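Local coordinates for SVS_variant_AS1 (Streptomyces sp. CWA1, PDB 6TJA), which probably cyclises geranylgeranyl diphosphate to the diterpene spiroviolene, as an engineered ancestral form of a bacterial class I terpene cyclase, at residues 55-60 with 79-84; 26-31 with 71-76. One frame throughout, in Å; residues are numbered along the deposited sequence.

Interaction 1: 55-60 with 79-84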
ATOM      1  N   HIS A  55      16.257  19.922  -9.995  1.00 32.63           N
ATOM      2  CA  HIS A  55      16.069  19.699 -11.454  1.00 35.86           C
ATOM      3  C   HIS A  55      15.298  18.398 -11.644  1.00 34.46           C
ATOM      4  O   HIS A  55      15.808  17.492 -12.314  1.00 34.04           O
ATOM      5  CB  HIS A  55      17.398  19.626 -12.216  1.00 42.42           C
ATOM      6  CG  HIS A  55      18.252  20.828 -12.053  1.00 47.80           C
ATOM      7  ND1 HIS A  55      18.040  21.979 -12.780  1.00 52.56           N
ATOM      8  CD2 HIS A  55      19.295  21.068 -11.230  1.00 54.31           C
ATOM      9  CE1 HIS A  55      18.926  22.882 -12.428  1.00 53.76           C
ATOM     10  NE2 HIS A  55      19.708  22.346 -11.472  1.00 61.17           N
ATOM     11  N   SER A  56      14.124  18.288 -11.037  1.00 31.57           N
ATOM     12  CA  SER A  56      13.359  17.028 -11.089  1.00 29.60           C
ATOM     13  C   SER A  56      12.782  16.831 -12.497  1.00 29.21           C
ATOM     14  O   SER A  56      12.530  15.683 -12.861  1.00 29.46           O
ATOM     15  CB  SER A  56      12.348  16.987 -10.005  1.00 30.02           C
ATOM     16  OG  SER A  56      13.023  16.956  -8.752  1.00 26.43           O
ATOM     17  N   ALA A  57      12.624  17.886 -13.296  1.00 29.98           N
ATOM     18  CA  ALA A  57      12.109  17.763 -14.682  1.00 31.07           C
ATOM     19  C   ALA A  57      13.193  17.119 -15.548  1.00 28.50           C
ATOM     20  O   ALA A  57      12.887  16.202 -16.289  1.00 31.26           O
ATOM     21  CB  ALA A  57      11.670  19.101 -15.211  1.00 34.15           C
ATOM     22  N   ASP A  58      14.446  17.480 -15.329  1.00 31.69           N
ATOM     23  CA  ASP A  58      15.608  16.819 -15.976  1.00 34.87           C
ATOM     24  C   ASP A  58      15.585  15.333 -15.588  1.00 33.49           C
ATOM     25  O   ASP A  58      15.757  14.462 -16.460  1.00 26.94           O
ATOM     26  CB  ASP A  58      16.927  17.499 -15.572  1.00 35.96           C
ATOM     27  CG  ASP A  58      18.130  17.091 -16.412  1.00 42.75           C
ATOM     28  OD1 ASP A  58      18.321  17.715 -17.498  1.00 52.44           O
ATOM     29  OD2 ASP A  58      18.860  16.153 -15.990  1.00 39.73           O
ATOM     30  N   PHE A  59      15.406  15.063 -14.295  1.00 31.46           N
ATOM     31  CA  PHE A  59      15.374  13.695 -13.728  1.00 28.05           C
ATOM     32  C   PHE A  59      14.324  12.874 -14.487  1.00 25.51           C
ATOM     33  O   PHE A  59      14.709  11.876 -15.072  1.00 23.25           O
ATOM     34  CB  PHE A  59      15.140  13.757 -12.220  1.00 28.61           C
ATOM     35  CG  PHE A  59      15.014  12.422 -11.550  1.00 28.55           C
ATOM     36  CD1 PHE A  59      16.134  11.770 -11.086  1.00 28.58           C
ATOM     37  CD2 PHE A  59      13.773  11.838 -11.374  1.00 27.43           C
ATOM     38  CE1 PHE A  59      16.014  10.541 -10.454  1.00 31.81           C
ATOM     39  CE2 PHE A  59      13.655  10.622 -10.720  1.00 28.04           C
ATOM     40  CZ  PHE A  59      14.779   9.964 -10.281  1.00 29.35           C
ATOM     41  N   PHE A  60      13.045  13.249 -14.480  1.00 25.21           N
ATOM     42  CA  PHE A  60      11.992  12.335 -14.969  1.00 24.79           C
ATOM     43  C   PHE A  60      11.892  12.375 -16.500  1.00 26.73           C
ATOM     44  O   PHE A  60      11.391  11.387 -17.050  1.00 26.20           O
ATOM     45  CB  PHE A  60      10.641  12.571 -14.307  1.00 26.60           C
ATOM     46  CG  PHE A  60       9.784  11.326 -14.372  1.00 24.91           C
ATOM     47  CD1 PHE A  60      10.137  10.198 -13.650  1.00 24.75           C
ATOM     48  CD2 PHE A  60       8.680  11.259 -15.199  1.00 23.66           C
ATOM     49  CE1 PHE A  60       9.394   9.031 -13.745  1.00 22.96           C
ATOM     50  CE2 PHE A  60       7.909  10.113 -15.248  1.00 24.59           C
ATOM     51  CZ  PHE A  60       8.261   9.006 -14.516  1.00 23.52           C
ATOM     52  N   PHE A  79       5.381  15.471  -9.322  1.00 28.60           N
ATOM     53  CA  PHE A  79       5.442  14.540  -8.170  1.00 27.85           C
ATOM     54  C   PHE A  79       6.896  14.302  -7.793  1.00 26.58           C
ATOM     55  O   PHE A  79       7.140  14.010  -6.634  1.00 27.17           O
ATOM     56  CB  PHE A  79       4.792  13.180  -8.403  1.00 25.78           C
ATOM     57  CG  PHE A  79       4.977  12.280  -7.207  1.00 24.16           C
ATOM     58  CD1 PHE A  79       4.275  12.515  -6.033  1.00 24.53           C
ATOM     59  CD2 PHE A  79       5.880  11.236  -7.232  1.00 23.73           C
ATOM     60  CE1 PHE A  79       4.428  11.691  -4.926  1.00 21.61           C
ATOM     61  CE2 PHE A  79       6.099  10.472  -6.091  1.00 25.88           C
ATOM     62  CZ  PHE A  79       5.371  10.706  -4.942  1.00 22.62           C
ATOM     63  N   VAL A  80       7.835  14.350  -8.733  1.00 30.04           N
ATOM     64  CA  VAL A  80       9.262  14.119  -8.350  1.00 29.07           C
ATOM     65  C   VAL A  80       9.743  15.316  -7.520  1.00 29.79           C
ATOM     66  O   VAL A  80      10.489  15.059  -6.527  1.00 25.65           O
ATOM     67  CB  VAL A  80      10.200  13.844  -9.531  1.00 28.15           C
ATOM     68  CG1 VAL A  80      11.656  13.780  -9.058  1.00 28.92           C
ATOM     69  CG2 VAL A  80       9.810  12.566 -10.255  1.00 27.95           C
ATOM     70  N   TYR A  81       9.333  16.548  -7.876  1.00 25.20           N
ATOM     71  CA  TYR A  81       9.639  17.766  -7.067  1.00 27.15           C
ATOM     72  C   TYR A  81       9.040  17.589  -5.662  1.00 27.87           C
ATOM     73  O   TYR A  81       9.737  17.770  -4.614  1.00 28.98           O
ATOM     74  CB  TYR A  81       9.122  19.043  -7.737  1.00 26.35           C
ATOM     75  CG  TYR A  81       9.950  19.529  -8.901  1.00 28.83           C
ATOM     76  CD1 TYR A  81      11.174  20.135  -8.701  1.00 31.26           C
ATOM     77  CD2 TYR A  81       9.518  19.376 -10.205  1.00 30.98           C
ATOM     78  CE1 TYR A  81      11.950  20.578  -9.767  1.00 34.58           C
ATOM     79  CE2 TYR A  81      10.262  19.842 -11.275  1.00 33.74           C
ATOM     80  CZ  TYR A  81      11.487  20.434 -11.055  1.00 30.94           C
ATOM     81  OH  TYR A  81      12.236  20.837 -12.098  1.00 33.67           O
ATOM     82  N   TRP A  82       7.752  17.283  -5.644  1.00 25.46           N
ATOM     83  CA  TRP A  82       6.956  17.071  -4.417  1.00 27.54           C
ATOM     84  C   TRP A  82       7.670  16.074  -3.524  1.00 28.05           C
ATOM     85  O   TRP A  82       7.807  16.358  -2.355  1.00 29.91           O
ATOM     86  CB  TRP A  82       5.561  16.564  -4.754  1.00 27.34           C
ATOM     87  CG  TRP A  82       4.702  16.501  -3.541  1.00 28.09           C
ATOM     88  CD1 TRP A  82       3.920  17.492  -3.015  1.00 28.71           C
ATOM     89  CD2 TRP A  82       4.566  15.374  -2.676  1.00 27.84           C
ATOM     90  NE1 TRP A  82       3.272  17.038  -1.905  1.00 26.71           N
ATOM     91  CE2 TRP A  82       3.674  15.751  -1.655  1.00 28.13           C
ATOM     92  CE3 TRP A  82       5.102  14.086  -2.672  1.00 27.34           C
ATOM     93  CZ2 TRP A  82       3.311  14.868  -0.645  1.00 28.12           C
ATOM     94  CZ3 TRP A  82       4.765  13.231  -1.651  1.00 27.45           C
ATOM     95  CH2 TRP A  82       3.872  13.613  -0.660  1.00 27.12           C
ATOM     96  N   LEU A  83       8.086  14.946  -4.087  1.00 30.98           N
ATOM     97  CA  LEU A  83       8.737  13.851  -3.346  1.00 33.12           C
ATOM     98  C   LEU A  83      10.018  14.376  -2.713  1.00 33.94           C
ATOM     99  O   LEU A  83      10.203  14.128  -1.515  1.00 34.22           O
ATOM    100  CB  LEU A  83       9.021  12.672  -4.277  1.00 38.28           C
ATOM    101  CG  LEU A  83       9.790  11.501  -3.656  1.00 38.11           C
ATOM    102  CD1 LEU A  83       8.866  10.596  -2.860  1.00 36.48           C
ATOM    103  CD2 LEU A  83      10.483  10.728  -4.759  1.00 41.71           C
ATOM    104  N   PHE A  84      10.880  15.057  -3.460  1.00 35.30           N
ATOM    105  CA  PHE A  84      12.157  15.570  -2.891  1.00 39.49           C
ATOM    106  C   PHE A  84      11.830  16.534  -1.743  1.00 36.25           C
ATOM    107  O   PHE A  84      12.434  16.451  -0.670  1.00 30.27           O
ATOM    108  CB  PHE A  84      13.060  16.198  -3.959  1.00 43.85           C
ATOM    109  CG  PHE A  84      13.738  15.202  -4.865  1.00 50.99           C
ATOM    110  CD1 PHE A  84      14.241  14.004  -4.370  1.00 57.93           C
ATOM    111  CD2 PHE A  84      13.867  15.459  -6.221  1.00 52.46           C
ATOM    112  CE1 PHE A  84      14.858  13.095  -5.215  1.00 63.27           C
ATOM    113  CE2 PHE A  84      14.503  14.556  -7.064  1.00 52.00           C
ATOM    114  CZ  PHE A  84      14.997  13.377  -6.558  1.00 61.09           C
TER
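Val80 wedges its two methyls into the start of helix 56-61. Its CG1, anti to the backbone N (chi1 173°), reaches Ser56 CB at 3.4 Å, tighter than usual for two carbons, and meets Phe59 CD2 at 3.7 Å, the two side chains crossing at about a right angle. CG2 turns instead to Phe60 CB. Beside this apolar centre, Ser56 CB sits almost exactly over the middle of the Tyr81 ring, 3.4 Å from its centroid, a CH-pi contact only 3° off the normal. Ser56 OG points past it to the edge of the Phe84 ring, near the ring plane and 3.1 Å from CD2, while Ser56 OG and Thr54 OG1 share a hydrogen bond. At the polar margin the phenol reaches the first turn of the helix: Ala57 N gives Tyr81 OH a weak hydrogen bond of 3.2 Å, and Ala57 CB touches the same oxygen. A leucine in place of Tyr81 would probably leave Ala57 N without this acceptor and Ser56 CB without its aromatic face. The short helix 56-61 lies across helix 70-91, their local axes 9.2 Å apart and 120° between directions, a buried helix-helix crossing within the all-alpha fold of class I terpene cyclases. Helix 25-38 lends Ala32 and Ile36 to Tyr81, Trp308 of helix 289-309 meets Phe59 edge-to-face, and Met194 abuts Val80.

Interaction 2: 26-31 with 71-76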
ATOM      1  N   HIS A  26      13.265  21.265 -21.381  1.00 37.77           N
ATOM      2  CA  HIS A  26      13.374  22.699 -20.963  1.00 38.08           C
ATOM      3  C   HIS A  26      11.981  23.337 -20.927  1.00 35.96           C
ATOM      4  O   HIS A  26      11.721  24.094 -20.019  1.00 38.82           O
ATOM      5  CB  HIS A  26      14.375  23.475 -21.846  1.00 42.33           C
ATOM      6  CG  HIS A  26      15.756  22.883 -21.824  1.00 47.28           C
ATOM      7  ND1 HIS A  26      16.364  22.344 -22.961  1.00 44.97           N
ATOM      8  CD2 HIS A  26      16.636  22.694 -20.808  1.00 46.69           C
ATOM      9  CE1 HIS A  26      17.571  21.896 -22.644  1.00 46.25           C
ATOM     10  NE2 HIS A  26      17.759  22.088 -21.332  1.00 46.59           N
ATOM     11  N   GLU A  27      11.107  23.025 -21.872  1.00 37.61           N
ATOM     12  CA  GLU A  27       9.722  23.557 -21.902  1.00 39.98           C
ATOM     13  C   GLU A  27       8.975  23.039 -20.662  1.00 43.12           C
ATOM     14  O   GLU A  27       8.223  23.823 -20.048  1.00 47.96           O
ATOM     15  CB  GLU A  27       8.996  23.149 -23.187  1.00 41.26           C
ATOM     16  CG  GLU A  27       9.483  23.866 -24.447  1.00 46.74           C
ATOM     17  CD  GLU A  27      10.774  23.366 -25.084  1.00 48.92           C
ATOM     18  OE1 GLU A  27      11.321  22.340 -24.620  1.00 43.37           O
ATOM     19  OE2 GLU A  27      11.243  24.013 -26.050  1.00 60.93           O
ATOM     20  N   VAL A  28       9.156  21.762 -20.314  1.00 37.38           N
ATOM     21  CA  VAL A  28       8.457  21.147 -19.150  1.00 36.08           C
ATOM     22  C   VAL A  28       9.038  21.732 -17.863  1.00 33.35           C
ATOM     23  O   VAL A  28       8.264  22.059 -16.995  1.00 31.96           O
ATOM     24  CB  VAL A  28       8.513  19.608 -19.188  1.00 32.84           C
ATOM     25  CG1 VAL A  28       8.152  18.995 -17.848  1.00 32.79           C
ATOM     26  CG2 VAL A  28       7.584  19.108 -20.273  1.00 33.57           C
ATOM     27  N   GLU A  29      10.350  21.895 -17.760  1.00 36.99           N
ATOM     28  CA  GLU A  29      10.986  22.468 -16.546  1.00 41.41           C
ATOM     29  C   GLU A  29      10.430  23.879 -16.276  1.00 45.64           C
ATOM     30  O   GLU A  29      10.273  24.249 -15.093  1.00 39.51           O
ATOM     31  CB  GLU A  29      12.504  22.482 -16.694  1.00 44.62           C
ATOM     32  CG  GLU A  29      13.219  22.732 -15.380  1.00 56.87           C
ATOM     33  CD  GLU A  29      14.681  23.134 -15.483  1.00 70.36           C
ATOM     34  OE1 GLU A  29      15.314  22.841 -16.537  1.00 84.64           O
ATOM     35  OE2 GLU A  29      15.186  23.747 -14.502  1.00 82.70           O
ATOM     36  N   LYS A  30      10.152  24.663 -17.317  1.00 44.45           N
ATOM     37  CA  LYS A  30       9.702  26.066 -17.153  1.00 45.87           C
ATOM     38  C   LYS A  30       8.336  26.011 -16.468  1.00 42.75           C
ATOM     39  O   LYS A  30       8.158  26.654 -15.435  1.00 42.21           O
ATOM     40  CB  LYS A  30       9.608  26.786 -18.502  1.00 53.99           C
ATOM     41  CG  LYS A  30      10.312  28.127 -18.574  1.00 67.16           C
ATOM     42  CD  LYS A  30       9.602  29.156 -19.439  1.00 77.67           C
ATOM     43  CE  LYS A  30      10.274  30.515 -19.364  1.00 86.15           C
ATOM     44  NZ  LYS A  30       9.843  31.414 -20.462  1.00 89.48           N
ATOM     45  N   ARG A  31       7.422  25.217 -17.017  1.00 38.02           N
ATOM     46  CA  ARG A  31       6.068  25.013 -16.442  1.00 38.26           C
ATOM     47  C   ARG A  31       6.195  24.486 -15.009  1.00 37.76           C
ATOM     48  O   ARG A  31       5.409  24.940 -14.148  1.00 38.31           O
ATOM     49  CB  ARG A  31       5.256  24.117 -17.373  1.00 39.88           C
ATOM     50  CG  ARG A  31       5.040  24.752 -18.743  1.00 40.24           C
ATOM     51  CD  ARG A  31       4.400  23.779 -19.707  1.00 42.18           C
ATOM     52  NE  ARG A  31       3.075  23.366 -19.267  1.00 40.27           N
ATOM     53  CZ  ARG A  31       2.365  22.381 -19.816  1.00 41.35           C
ATOM     54  NH1 ARG A  31       2.852  21.651 -20.810  1.00 45.56           N
ATOM     55  NH2 ARG A  31       1.159  22.121 -19.359  1.00 43.43           N
ATOM     56  N   ASP A  71       1.940  17.340 -21.106  1.00 32.92           N
ATOM     57  CA  ASP A  71       1.258  17.525 -19.871  1.00 36.98           C
ATOM     58  C   ASP A  71       1.434  16.315 -18.992  1.00 35.61           C
ATOM     59  O   ASP A  71       1.402  16.427 -17.817  1.00 34.29           O
ATOM     60  CB  ASP A  71      -0.218  17.818 -20.067  1.00 38.07           C
ATOM     61  CG  ASP A  71      -0.481  19.000 -20.950  1.00 40.01           C
ATOM     62  OD1 ASP A  71       0.284  19.941 -21.012  1.00 39.48           O
ATOM     63  OD2 ASP A  71      -1.500  18.975 -21.597  1.00 43.11           O
ATOM     64  N   ARG A  72       1.606  15.155 -19.580  1.00 32.78           N
ATOM     65  CA  ARG A  72       1.796  13.911 -18.784  1.00 31.37           C
ATOM     66  C   ARG A  72       3.196  13.919 -18.176  1.00 29.81           C
ATOM     67  O   ARG A  72       3.323  13.546 -17.011  1.00 28.06           O
ATOM     68  CB  ARG A  72       1.566  12.663 -19.625  1.00 31.94           C
ATOM     69  CG  ARG A  72       0.109  12.431 -19.984  1.00 35.14           C
ATOM     70  CD  ARG A  72       0.042  11.255 -20.933  1.00 34.81           C
ATOM     71  NE  ARG A  72      -1.315  10.861 -21.232  1.00 35.42           N
ATOM     72  CZ  ARG A  72      -1.964   9.806 -20.740  1.00 39.43           C
ATOM     73  NH1 ARG A  72      -1.441   9.006 -19.806  1.00 36.26           N
ATOM     74  NH2 ARG A  72      -3.186   9.581 -21.185  1.00 36.17           N
ATOM     75  N   LEU A  73       4.205  14.363 -18.933  1.00 29.29           N
ATOM     76  CA  LEU A  73       5.594  14.449 -18.429  1.00 29.43           C
ATOM     77  C   LEU A  73       5.645  15.537 -17.361  1.00 31.57           C
ATOM     78  O   LEU A  73       6.440  15.394 -16.410  1.00 31.63           O
ATOM     79  CB  LEU A  73       6.566  14.739 -19.581  1.00 30.85           C
ATOM     80  CG  LEU A  73       8.025  14.887 -19.172  1.00 31.28           C
ATOM     81  CD1 LEU A  73       8.517  13.635 -18.438  1.00 33.43           C
ATOM     82  CD2 LEU A  73       8.889  15.168 -20.374  1.00 31.94           C
ATOM     83  N   LEU A  74       4.851  16.602 -17.520  1.00 31.11           N
ATOM     84  CA  LEU A  74       4.822  17.683 -16.509  1.00 31.82           C
ATOM     85  C   LEU A  74       4.266  17.120 -15.200  1.00 26.48           C
ATOM     86  O   LEU A  74       4.909  17.310 -14.171  1.00 27.39           O
ATOM     87  CB  LEU A  74       3.990  18.879 -16.991  1.00 34.10           C
ATOM     88  CG  LEU A  74       3.762  19.969 -15.944  1.00 35.50           C
ATOM     89  CD1 LEU A  74       5.097  20.456 -15.380  1.00 34.99           C
ATOM     90  CD2 LEU A  74       2.955  21.118 -16.546  1.00 38.27           C
ATOM     91  N   ALA A  75       3.103  16.481 -15.243  1.00 25.45           N
ATOM     92  CA  ALA A  75       2.390  16.019 -14.033  1.00 26.97           C
ATOM     93  C   ALA A  75       3.293  15.048 -13.255  1.00 28.08           C
ATOM     94  O   ALA A  75       3.483  15.235 -12.038  1.00 27.65           O
ATOM     95  CB  ALA A  75       1.080  15.397 -14.423  1.00 26.15           C
ATOM     96  N   THR A  76       3.890  14.075 -13.939  1.00 27.83           N
ATOM     97  CA  THR A  76       4.785  13.080 -13.290  1.00 28.26           C
ATOM     98  C   THR A  76       6.033  13.811 -12.776  1.00 27.79           C
ATOM     99  O   THR A  76       6.412  13.552 -11.633  1.00 26.96           O
ATOM    100  CB  THR A  76       5.061  11.919 -14.243  1.00 27.60           C
ATOM    101  OG1 THR A  76       5.638  12.473 -15.422  1.00 26.14           O
ATOM    102  CG2 THR A  76       3.806  11.148 -14.587  1.00 27.64           C
TER
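Val28 and Leu74 form the close-packed middle of the contact, at the point where the two backbones come nearest. Val28 CG1, anti to its own nitrogen at chi1 164°, presses on the main chain of helix 70-91, 3.8 Å from Leu74 CA, and Leu74 CD1 answers by resting near Val28 O. The other valine methyl, CG2, extends the apolar patch to Leu73 CD2 at 4.2 Å, one side chain lying across the other. All three residues are buried, and Phe60 of helix 56-61 also packs on Leu73. Helices 25-38 and 70-91 belong to the all-alpha fold of class I terpene cyclases, and they cross here with 51° between their local directions and 9.6 Å between axes. The partly exposed side of the contact is polar and held by a single ion pair. Arg31 bends at its third torsion and brings its guanidinium over Leu74, whose CD2 lies 3.5 Å from Arg31 NE, off-centre on one face. In the plane of that group, Asp71 OD1 takes both terminal nitrogens, NH2 at 2.9 Å and NH1 at 3.1 Å. This end-on grip converges on one oxygen, and the carboxylate stands nearly perpendicular to the guanidinium: NH1 approaches roughly in line with the C-O bond, whereas NH2 comes from above the carboxylate plane. Nearer its backbone, Arg31 CB touches Leu74 CD2 at 3.9 Å.

How the interactions relate
From the N terminus, helix 25-38 supplies 26-31 first; 55-60, at the start of the short helix 56-61, comes next, and both meet helix 70-91. Its segment 71-76 closes the 39-residue loop of interaction 2, and about two turns later 79-84 closes the 18-residue loop of interaction 1. The segments alternate, so the two loops cross and neither nests in the other. Their centres lie 10 Å apart on the same side of the chain's centre, and the contacts meet directly: Phe60 CE2 lies 3.3 Å from Thr76 OG1, and Ala57 CB packs on Glu29 CA at 3.7 Å. Together they join three helices, with 70-91 common to both.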